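Local coordinates for endonuclease IV (Thermus thermophilus, PDB 3AAM), which cleaves the phosphodiester backbone of DNA at apurinic or apyrimidinic sites during base excision repair, leaving a 3'-hydroxyl and a 5'-terminal sugar phosphate, at residues D189-D192 and R193-L197; V166-T170 and C171-A175; E21-A25 and L26-A30; G225-G228 and E229-R233. One frame throughout, in Å; residues are numbered along the deposited sequence.

Interaction 1 of 4, residues D189-D192 and R193-L197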
loop_
_atom_site.group_PDB
_atom_site.type_symbol
_atom_site.label_atom_id
_atom_site.label_comp_id
_atom_site.label_asym_id
_atom_site.label_seq_id
_atom_site.Cartn_x
_atom_site.Cartn_y
_atom_site.Cartn_z
ATOM N N ASP A 189 -19.029 -2.462 0.253
ATOM C CA ASP A 189 -19.902 -3.633 0.294
ATOM C C ASP A 189 -19.469 -4.598 -0.799
ATOM O O ASP A 189 -19.461 -5.811 -0.604
ATOM C CB ASP A 189 -21.370 -3.259 0.053
ATOM C CG ASP A 189 -21.915 -2.300 1.092
ATOM O OD1 ASP A 189 -21.454 -2.330 2.251
ATOM O OD2 ASP A 189 -22.826 -1.518 0.746
ATOM N N ALA A 190 -19.116 -4.043 -1.956
ATOM C CA ALA A 190 -18.682 -4.843 -3.093
ATOM C C ALA A 190 -17.363 -5.531 -2.779
ATOM O O ALA A 190 -17.161 -6.700 -3.111
ATOM C CB ALA A 190 -18.534 -3.958 -4.331
ATOM N N LEU A 191 -16.464 -4.807 -2.124
ATOM C CA LEU A 191 -15.173 -5.374 -1.775
ATOM C C LEU A 191 -15.330 -6.503 -0.762
ATOM O O LEU A 191 -14.638 -7.518 -0.844
ATOM C CB LEU A 191 -14.250 -4.286 -1.217
ATOM C CG LEU A 191 -12.816 -4.717 -0.898
ATOM C CD1 LEU A 191 -12.141 -5.243 -2.161
ATOM C CD2 LEU A 191 -12.040 -3.528 -0.335
ATOM N N ASP A 192 -16.244 -6.330 0.188
ATOM C CA ASP A 192 -16.471 -7.342 1.208
ATOM C C ASP A 192 -17.082 -8.605 0.605
ATOM O O ASP A 192 -16.762 -9.720 1.019
ATOM C CB ASP A 192 -17.388 -6.793 2.299
ATOM C CG ASP A 192 -17.477 -7.714 3.494
ATOM O OD1 ASP A 192 -16.414 -8.180 3.958
ATOM O OD2 ASP A 192 -18.604 -7.967 3.972
ATOM N N ARG A 193 -17.958 -8.426 -0.377
ATOM C CA ARG A 193 -18.595 -9.565 -1.022
ATOM C C ARG A 193 -17.608 -10.351 -1.879
ATOM O O ARG A 193 -17.582 -11.580 -1.841
ATOM C CB ARG A 193 -19.767 -9.101 -1.897
ATOM C CG ARG A 193 -20.399 -10.227 -2.701
ATOM C CD ARG A 193 -21.626 -9.782 -3.492
ATOM N NE ARG A 193 -21.330 -8.745 -4.477
ATOM C CZ ARG A 193 -21.346 -7.439 -4.221
ATOM N NH1 ARG A 193 -21.060 -6.570 -5.181
ATOM N NH2 ARG A 193 -21.657 -7.001 -3.008
ATOM N N ALA A 194 -16.794 -9.635 -2.648
ATOM C CA ALA A 194 -15.822 -10.267 -3.532
ATOM C C ALA A 194 -14.570 -10.791 -2.838
ATOM O O ALA A 194 -14.195 -11.951 -3.010
ATOM C CB ALA A 194 -15.424 -9.292 -4.635
ATOM N N VAL A 195 -13.928 -9.938 -2.050
ATOM C CA VAL A 195 -12.692 -10.307 -1.367
ATOM C C VAL A 195 -12.873 -10.648 0.101
ATOM O O VAL A 195 -12.313 -11.633 0.596
ATOM C CB VAL A 195 -11.657 -9.159 -1.491
ATOM C CG1 VAL A 195 -10.440 -9.438 -0.619
ATOM C CG2 VAL A 195 -11.235 -9.005 -2.948
ATOM N N GLY A 196 -13.675 -9.840 0.783
ATOM C CA GLY A 196 -13.898 -10.030 2.202
ATOM C C GLY A 196 -13.006 -9.022 2.893
ATOM O O GLY A 196 -11.781 -9.090 2.779
ATOM N N LEU A 197 -13.610 -8.079 3.604
ATOM C CA LEU A 197 -12.838 -7.042 4.278
ATOM C C LEU A 197 -11.843 -7.546 5.316
ATOM O O LEU A 197 -10.921 -6.818 5.692
ATOM C CB LEU A 197 -13.780 -6.013 4.902
ATOM C CG LEU A 197 -14.576 -5.212 3.864
ATOM C CD1 LEU A 197 -15.529 -4.255 4.554
ATOM C CD2 LEU A 197 -13.612 -4.443 2.968
#

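Interaction 2 of 4, residues V166-T170 and C171-A175. With MN (manganese (II) ion), chain B.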
loop_
_atom_site.group_PDB
_atom_site.type_symbol
_atom_site.label_atom_id
_atom_site.label_comp_id
_atom_site.label_asym_id
_atom_site.label_seq_id
_atom_site.Cartn_x
_atom_site.Cartn_y
_atom_site.Cartn_z
ATOM N N VAL A 166 -5.178 -8.260 0.460
ATOM C CA VAL A 166 -5.401 -7.114 -0.412
ATOM C C VAL A 166 -5.244 -5.732 0.200
ATOM O O VAL A 166 -5.508 -5.523 1.384
ATOM C CB VAL A 166 -6.828 -7.214 -1.028
ATOM C CG1 VAL A 166 -7.195 -5.926 -1.760
ATOM C CG2 VAL A 166 -6.897 -8.406 -1.965
ATOM N N CYS A 167 -4.792 -4.794 -0.630
ATOM C CA CYS A 167 -4.677 -3.401 -0.233
ATOM C C CYS A 167 -5.628 -2.639 -1.148
ATOM O O CYS A 167 -5.486 -2.667 -2.368
ATOM C CB CYS A 167 -3.258 -2.861 -0.433
ATOM S SG CYS A 167 -3.168 -1.054 -0.216
ATOM N N LEU A 168 -6.614 -1.978 -0.560
ATOM C CA LEU A 168 -7.559 -1.203 -1.344
ATOM C C LEU A 168 -7.032 0.202 -1.580
ATOM O O LEU A 168 -6.679 0.899 -0.628
ATOM C CB LEU A 168 -8.897 -1.095 -0.614
ATOM C CG LEU A 168 -9.830 -0.002 -1.146
ATOM C CD1 LEU A 168 -10.327 -0.380 -2.542
ATOM C CD2 LEU A 168 -10.992 0.193 -0.185
ATOM N N ASP A 169 -6.958 0.607 -2.843
ATOM C CA ASP A 169 -6.545 1.964 -3.168
ATOM C C ASP A 169 -7.806 2.627 -3.715
ATOM O O ASP A 169 -8.345 2.221 -4.747
ATOM C CB ASP A 169 -5.428 1.994 -4.214
ATOM C CG ASP A 169 -4.939 3.407 -4.493
ATOM O OD1 ASP A 169 -5.778 4.268 -4.845
ATOM O OD2 ASP A 169 -3.722 3.664 -4.356
ATOM N N THR A 170 -8.292 3.632 -2.998
ATOM C CA THR A 170 -9.505 4.338 -3.389
ATOM C C THR A 170 -9.390 5.115 -4.701
ATOM O O THR A 170 -10.380 5.272 -5.420
ATOM C CB THR A 170 -9.930 5.290 -2.275
ATOM O OG1 THR A 170 -8.778 6.000 -1.806
ATOM C CG2 THR A 170 -10.543 4.509 -1.117
ATOM N N CYS A 171 -8.197 5.612 -5.009
ATOM C CA CYS A 171 -7.992 6.351 -6.254
ATOM C C CYS A 171 -8.103 5.361 -7.400
ATOM O O CYS A 171 -8.800 5.607 -8.387
ATOM C CB CYS A 171 -6.606 7.006 -6.274
ATOM S SG CYS A 171 -6.189 7.836 -7.837
ATOM N N HIS A 172 -7.413 4.233 -7.266
ATOM C CA HIS A 172 -7.449 3.201 -8.297
ATOM C C HIS A 172 -8.874 2.711 -8.523
ATOM O O HIS A 172 -9.310 2.549 -9.665
ATOM C CB HIS A 172 -6.575 2.014 -7.894
ATOM C CG HIS A 172 -5.117 2.335 -7.804
ATOM N ND1 HIS A 172 -4.176 1.402 -7.429
ATOM C CD2 HIS A 172 -4.438 3.485 -8.033
ATOM C CE1 HIS A 172 -2.980 1.963 -7.428
ATOM N NE2 HIS A 172 -3.111 3.225 -7.790
ATOM N N ALA A 173 -9.592 2.478 -7.429
ATOM C CA ALA A 173 -10.968 1.997 -7.506
ATOM C C ALA A 173 -11.847 2.989 -8.256
ATOM O O ALA A 173 -12.625 2.606 -9.130
ATOM C CB ALA A 173 -11.523 1.757 -6.102
ATOM N N TYR A 174 -11.711 4.265 -7.915
ATOM C CA TYR A 174 -12.501 5.309 -8.556
ATOM C C TYR A 174 -12.190 5.337 -10.049
ATOM O O TYR A 174 -13.097 5.370 -10.883
ATOM C CB TYR A 174 -12.176 6.663 -7.922
ATOM C CG TYR A 174 -13.138 7.771 -8.289
ATOM C CD1 TYR A 174 -14.485 7.687 -7.948
ATOM C CD2 TYR A 174 -12.699 8.904 -8.969
ATOM C CE1 TYR A 174 -15.376 8.704 -8.275
ATOM C CE2 TYR A 174 -13.582 9.930 -9.301
ATOM C CZ TYR A 174 -14.918 9.820 -8.950
ATOM O OH TYR A 174 -15.800 10.825 -9.275
ATOM N N ALA A 175 -10.903 5.312 -10.384
ATOM C CA ALA A 175 -10.484 5.343 -11.780
ATOM C C ALA A 175 -10.983 4.129 -12.548
ATOM O O ALA A 175 -11.206 4.201 -13.753
ATOM C CB ALA A 175 -8.964 5.429 -11.871
HETATM MN MN MN B . -1.524 4.793 -8.042
HETATM O O HOH W 1 0.435 6.090 -8.928
#

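Interaction 3 of 4, residues E21-A25 and L26-A30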
loop_
_atom_site.group_PDB
_atom_site.type_symbol
_atom_site.label_atom_id
_atom_site.label_comp_id
_atom_site.label_asym_id
_atom_site.label_seq_id
_atom_site.Cartn_x
_atom_site.Cartn_y
_atom_site.Cartn_z
ATOM N N GLU A 21 11.578 7.797 13.149
ATOM C CA GLU A 21 11.665 9.057 13.881
ATOM C C GLU A 21 10.723 10.116 13.330
ATOM O O GLU A 21 10.091 10.848 14.094
ATOM C CB GLU A 21 13.093 9.595 13.856
ATOM C CG GLU A 21 14.108 8.672 14.503
ATOM C CD GLU A 21 15.468 9.313 14.632
ATOM O OE1 GLU A 21 16.441 8.587 14.923
ATOM O OE2 GLU A 21 15.562 10.548 14.452
ATOM N N GLU A 22 10.629 10.205 12.005
ATOM C CA GLU A 22 9.756 11.192 11.386
ATOM C C GLU A 22 8.287 10.883 11.667
ATOM O O GLU A 22 7.477 11.795 11.849
ATOM C CB GLU A 22 10.005 11.270 9.876
ATOM C CG GLU A 22 9.070 12.242 9.162
ATOM C CD GLU A 22 9.432 12.468 7.709
ATOM O OE1 GLU A 22 10.139 11.617 7.130
ATOM O OE2 GLU A 22 8.996 13.495 7.143
ATOM N N ALA A 23 7.943 9.599 11.708
ATOM C CA ALA A 23 6.568 9.209 11.998
ATOM C C ALA A 23 6.198 9.682 13.399
ATOM O O ALA A 23 5.105 10.204 13.624
ATOM C CB ALA A 23 6.410 7.695 11.886
ATOM N N THR A 24 7.114 9.508 14.348
ATOM C CA THR A 24 6.862 9.941 15.715
ATOM C C THR A 24 6.767 11.460 15.791
ATOM O O THR A 24 5.895 12.009 16.466
ATOM C CB THR A 24 7.981 9.478 16.667
ATOM O OG1 THR A 24 8.057 8.048 16.651
ATOM C CG2 THR A 24 7.699 9.951 18.091
ATOM N N ALA A 25 7.667 12.134 15.084
ATOM C CA ALA A 25 7.703 13.593 15.083
ATOM C C ALA A 25 6.429 14.200 14.499
ATOM O O ALA A 25 5.923 15.211 15.000
ATOM C CB ALA A 25 8.925 14.078 14.309
ATOM N N LEU A 26 5.911 13.584 13.440
ATOM C CA LEU A 26 4.695 14.071 12.798
ATOM C C LEU A 26 3.440 13.677 13.565
ATOM O O LEU A 26 2.383 14.276 13.380
ATOM C CB LEU A 26 4.594 13.523 11.375
ATOM C CG LEU A 26 5.560 14.082 10.334
ATOM C CD1 LEU A 26 5.422 13.296 9.035
ATOM C CD2 LEU A 26 5.256 15.561 10.112
ATOM N N GLY A 27 3.555 12.663 14.416
ATOM C CA GLY A 27 2.404 12.207 15.170
ATOM C C GLY A 27 1.561 11.216 14.382
ATOM O O GLY A 27 0.359 11.100 14.610
ATOM N N LEU A 28 2.185 10.508 13.448
ATOM C CA LEU A 28 1.464 9.516 12.647
ATOM C C LEU A 28 1.202 8.276 13.492
ATOM O O LEU A 28 1.883 8.044 14.490
ATOM C CB LEU A 28 2.295 9.090 11.432
ATOM C CG LEU A 28 2.850 10.165 10.504
ATOM C CD1 LEU A 28 3.556 9.497 9.337
ATOM C CD2 LEU A 28 1.723 11.051 10.001
ATOM N N THR A 29 0.212 7.476 13.100
ATOM C CA THR A 29 -0.067 6.252 13.840
ATOM C C THR A 29 0.163 5.018 12.972
ATOM O O THR A 29 -0.217 3.902 13.327
ATOM C CB THR A 29 -1.491 6.249 14.445
ATOM O OG1 THR A 29 -2.460 6.572 13.444
ATOM C CG2 THR A 29 -1.577 7.280 15.573
ATOM N N ALA A 30 0.824 5.245 11.842
ATOM C CA ALA A 30 1.185 4.201 10.892
ATOM C C ALA A 30 2.058 4.861 9.838
ATOM O O ALA A 30 2.014 6.079 9.675
ATOM C CB ALA A 30 -0.064 3.611 10.244
#

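Interaction 4 of 4, residues G225-G228 and E229-R233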
loop_
_atom_site.group_PDB
_atom_site.type_symbol
_atom_site.label_atom_id
_atom_site.label_comp_id
_atom_site.label_asym_id
_atom_site.label_seq_id
_atom_site.Cartn_x
_atom_site.Cartn_y
_atom_site.Cartn_z
ATOM N N GLY A 225 -9.147 16.102 -4.457
ATOM C CA GLY A 225 -9.460 15.336 -5.649
ATOM C C GLY A 225 -10.945 15.248 -5.943
ATOM O O GLY A 225 -11.744 16.001 -5.390
ATOM N N LYS A 226 -11.315 14.308 -6.806
ATOM C CA LYS A 226 -12.708 14.130 -7.202
ATOM C C LYS A 226 -13.534 13.274 -6.248
ATOM O O LYS A 226 -14.759 13.231 -6.359
ATOM C CB LYS A 226 -12.773 13.530 -8.610
ATOM C CG LYS A 226 -12.006 14.330 -9.656
ATOM C CD LYS A 226 -12.480 15.771 -9.716
ATOM C CE LYS A 226 -11.665 16.582 -10.718
ATOM N NZ LYS A 226 -11.989 18.037 -10.644
ATOM N N ILE A 227 -12.880 12.590 -5.317
ATOM C CA ILE A 227 -13.613 11.762 -4.370
ATOM C C ILE A 227 -14.044 12.609 -3.177
ATOM O O ILE A 227 -15.141 12.435 -2.646
ATOM C CB ILE A 227 -12.760 10.570 -3.893
ATOM C CG1 ILE A 227 -12.309 9.758 -5.111
ATOM C CG2 ILE A 227 -13.583 9.691 -2.944
ATOM C CD1 ILE A 227 -11.332 8.636 -4.797
ATOM N N GLY A 228 -13.176 13.528 -2.767
ATOM C CA GLY A 228 -13.492 14.417 -1.661
ATOM C C GLY A 228 -13.891 13.746 -0.360
ATOM O O GLY A 228 -13.203 12.850 0.127
ATOM N N GLU A 229 -15.013 14.183 0.208
ATOM C CA GLU A 229 -15.485 13.629 1.468
ATOM C C GLU A 229 -15.850 12.155 1.377
ATOM O O GLU A 229 -16.122 11.513 2.392
ATOM C CB GLU A 229 -16.668 14.449 1.993
ATOM C CG GLU A 229 -16.299 15.885 2.349
ATOM C CD GLU A 229 -15.372 15.989 3.552
ATOM O OE1 GLU A 229 -14.811 14.960 3.979
ATOM O OE2 GLU A 229 -15.195 17.113 4.068
ATOM N N GLY A 230 -15.856 11.613 0.163
ATOM C CA GLY A 230 -16.154 10.203 0.008
ATOM C C GLY A 230 -15.112 9.401 0.770
ATOM O O GLY A 230 -15.404 8.335 1.316
ATOM N N LEU A 231 -13.886 9.917 0.810
ATOM C CA LEU A 231 -12.808 9.241 1.523
ATOM C C LEU A 231 -13.038 9.268 3.026
ATOM O O LEU A 231 -12.558 8.397 3.750
ATOM C CB LEU A 231 -11.452 9.877 1.197
ATOM C CG LEU A 231 -10.970 9.713 -0.244
ATOM C CD1 LEU A 231 -9.562 10.265 -0.362
ATOM C CD2 LEU A 231 -10.996 8.238 -0.640
ATOM N N LYS A 232 -13.766 10.275 3.503
ATOM C CA LYS A 232 -14.071 10.363 4.921
ATOM C C LYS A 232 -14.935 9.156 5.288
ATOM O O LYS A 232 -14.730 8.522 6.321
ATOM C CB LYS A 232 -14.834 11.655 5.230
ATOM C CG LYS A 232 -15.299 11.767 6.681
ATOM C CD LYS A 232 -16.160 13.010 6.913
ATOM C CE LYS A 232 -17.473 12.931 6.143
ATOM N NZ LYS A 232 -18.374 14.093 6.416
ATOM N N ARG A 233 -15.892 8.840 4.421
ATOM C CA ARG A 233 -16.794 7.719 4.647
ATOM C C ARG A 233 -16.067 6.376 4.639
ATOM O O ARG A 233 -16.469 5.444 5.336
ATOM C CB ARG A 233 -17.910 7.738 3.604
ATOM C CG ARG A 233 -18.882 8.902 3.773
ATOM C CD ARG A 233 -20.059 8.531 4.673
ATOM N NE ARG A 233 -19.661 8.186 6.037
ATOM C CZ ARG A 233 -19.248 9.066 6.944
ATOM N NH1 ARG A 233 -18.908 8.657 8.159
ATOM N NH2 ARG A 233 -19.182 10.356 6.639
#

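Interaction 1 of 4, residues D189-D192 and R193-L197
D192 reaches forward to L197 with its carboxylate: OD1 accepts from L197 N at 2.8 Å in a nearly straight bond (174°), using the lone pair that faces away from OD2. Because chi1 is -171°, CG stands anti to the backbone N and next to the carbonyl carbon, which brings OD1 within bonding distance of L197 N. A leucine here would probably leave L197 N without its acceptor and the turn less firmly tied to the last helical residues. The backbone bonds come next. R193 N and A194 N give regular helical bonds to D189 O and A190 O, whereas L191 O takes two donors, V195 N at 2.8 Å and G196 N at 3.0 Å. G196 has positive phi, where a CB would jam against the carbonyl O of V195, so glycine suits the exit from the helix. Apolar contacts complete the turn: L191 CD1 lies 3.9 Å from V195 CG2, the two side chains running alongside each other, while L191 CD2 meets L197 CD2 at 3.8 Å with the chains roughly perpendicular. L191 and V195 thereby pack the end of helix 184-194 onto L168 and V166 of strand 165-169 and onto F152 and A156 of helix 152-159.

Interaction 2 of 4, residues V166-T170 and C171-A175
D169 stacks its carboxylate on the H172 imidazole where a strand of the TIM barrel passes into a short helix that carries a metal ligand. The two planes are only 2° apart, with D169 CG 3.4 Å above the ring and over its centre, while D169 CB makes a CH-pi contact with the same face. D169 is also the N-cap of the helix: OD1 accepts from H172 N at 2.9 Å, arriving from above the carboxylate plane, and more weakly from C171 N. Aspartate suits this place because its short carboxylate can satisfy the amide N-H groups of the first turn and still lie flat on the histidine. A173 N to D169 O and Y174 N to T170 O carry the helical bonding onward.

Further out, N140 holds both partners, its OD1 accepting from D169 N and its backbone O from H172 ND1. That second bond fixes the ring's rotation and is consistent with a proton on ND1, leaving NE2 for the metal. T170 OG1 is hydrogen-bonded to N206 O, tying the helix start to strand 202-208. D217 and H219 share the manganese site, in which H172 NE2 binds the ion at 2.2 Å and a water lies 2.5 Å from the manganese.

Interaction 3 of 4, residues E21-A25 and L26-A30
A23 O is the acceptor on which the end of this helix turns: L28 N reaches it at 2.9 Å (151°), and G27 N adds a weak bond at 3.0 Å. G27 N also gives a weak bond to T24 O, so its single N-H is shared between two carbonyls, while L26 N still makes the ordinary helical bond to E22 O at 2.9 Å. G27 has positive phi, a conformation in which a CB would press on the carbonyl O of L26; glycine can take it without strain.

The side chains pack around this turn. A chi1 of 177° swings E22 CG away from the backbone N and lays the chain alongside that of L26, and the methylene CG touches L26 CD1 at 3.8 Å. The carboxylate goes on to a salt bridge from OE2 to R251, whose side chain also touches L26. A serine in place of L26 would probably leave the E22 methylene CG without its apolar neighbour and open a gap beside R251. One residue past the glycine, L28 lies against the last turn of the helix, CD1 4.2 Å from A23 CB; a small alanine there lets the leucine lie close to the helix, and L28 also packs on F6 of strand 3-6. The bonding pattern is a Schellman motif, with G27 as the C' residue, and it ends helix 15-26 and turns the chain toward strand 31-34 of the TIM barrel.

Interaction 4 of 4, residues G225-G228 and E229-R233
I227 and L231 meet through branches set by their first torsions. In I227, chi1 of -57° places CG2 anti to the backbone N, where it meets the helix that follows; in L231, CG is held anti to the carbonyl carbon and beside the backbone N. The two side chains cross at about a right angle, and I227 CG2 touches both L231 CD2 and L231 CG at 3.8 Å. Their branched apolar ends suit a buried junction, for I227 also packs on V180 and on Y174 of helix 170-176, while L231 reaches L205 and W266.

The backbone linking I227 to L231 reverses tightly. G230 N bonds to I227 O at 3.0 Å and L231 N to G228 O at 3.1 Å, both donors standing well above the plane of the carbonyl they meet. G228 sits at phi 55° and psi -130°, where a CB would clash with E229 N, so the side-chain-free residue fits the corner. G230 is equally constrained for another reason: a CB would come to 3.0 Å from I227 CG2, a clash with the methyl that packs on L231. E229 occupies the outer corner with its side chain exposed, as suits a charged residue, and its chain touches L223 and W266. The incoming loop is anchored by D207, whose carboxylate accepts from I227 N and G228 N. Residues I227 to G230 thus form a type II' beta turn, which leads the chain into helix 230-235 of the TIM barrel.

In the fold
Interactions 3, 2, 1 and 4 follow one another along the chain, all within a TIM-barrel fold. Interactions 2 and 1 belong to consecutive helices, 170-176 and 184-194, and touch through L168 with L191 and V166 with V195, their centres about 13 Å apart. Interaction 2 also meets interaction 4, centres about 12 Å apart, where I227 and L231 pack against T170. Helix 184-194 and the chain just after it therefore pack on strand 165-169 at V166 and L168, while the turn into helix 230-235 abuts the short helix bearing the manganese ligand. Interaction 3 stands apart, its centre about 24 Å from that of interaction 2, and closes a helix away from the metal site.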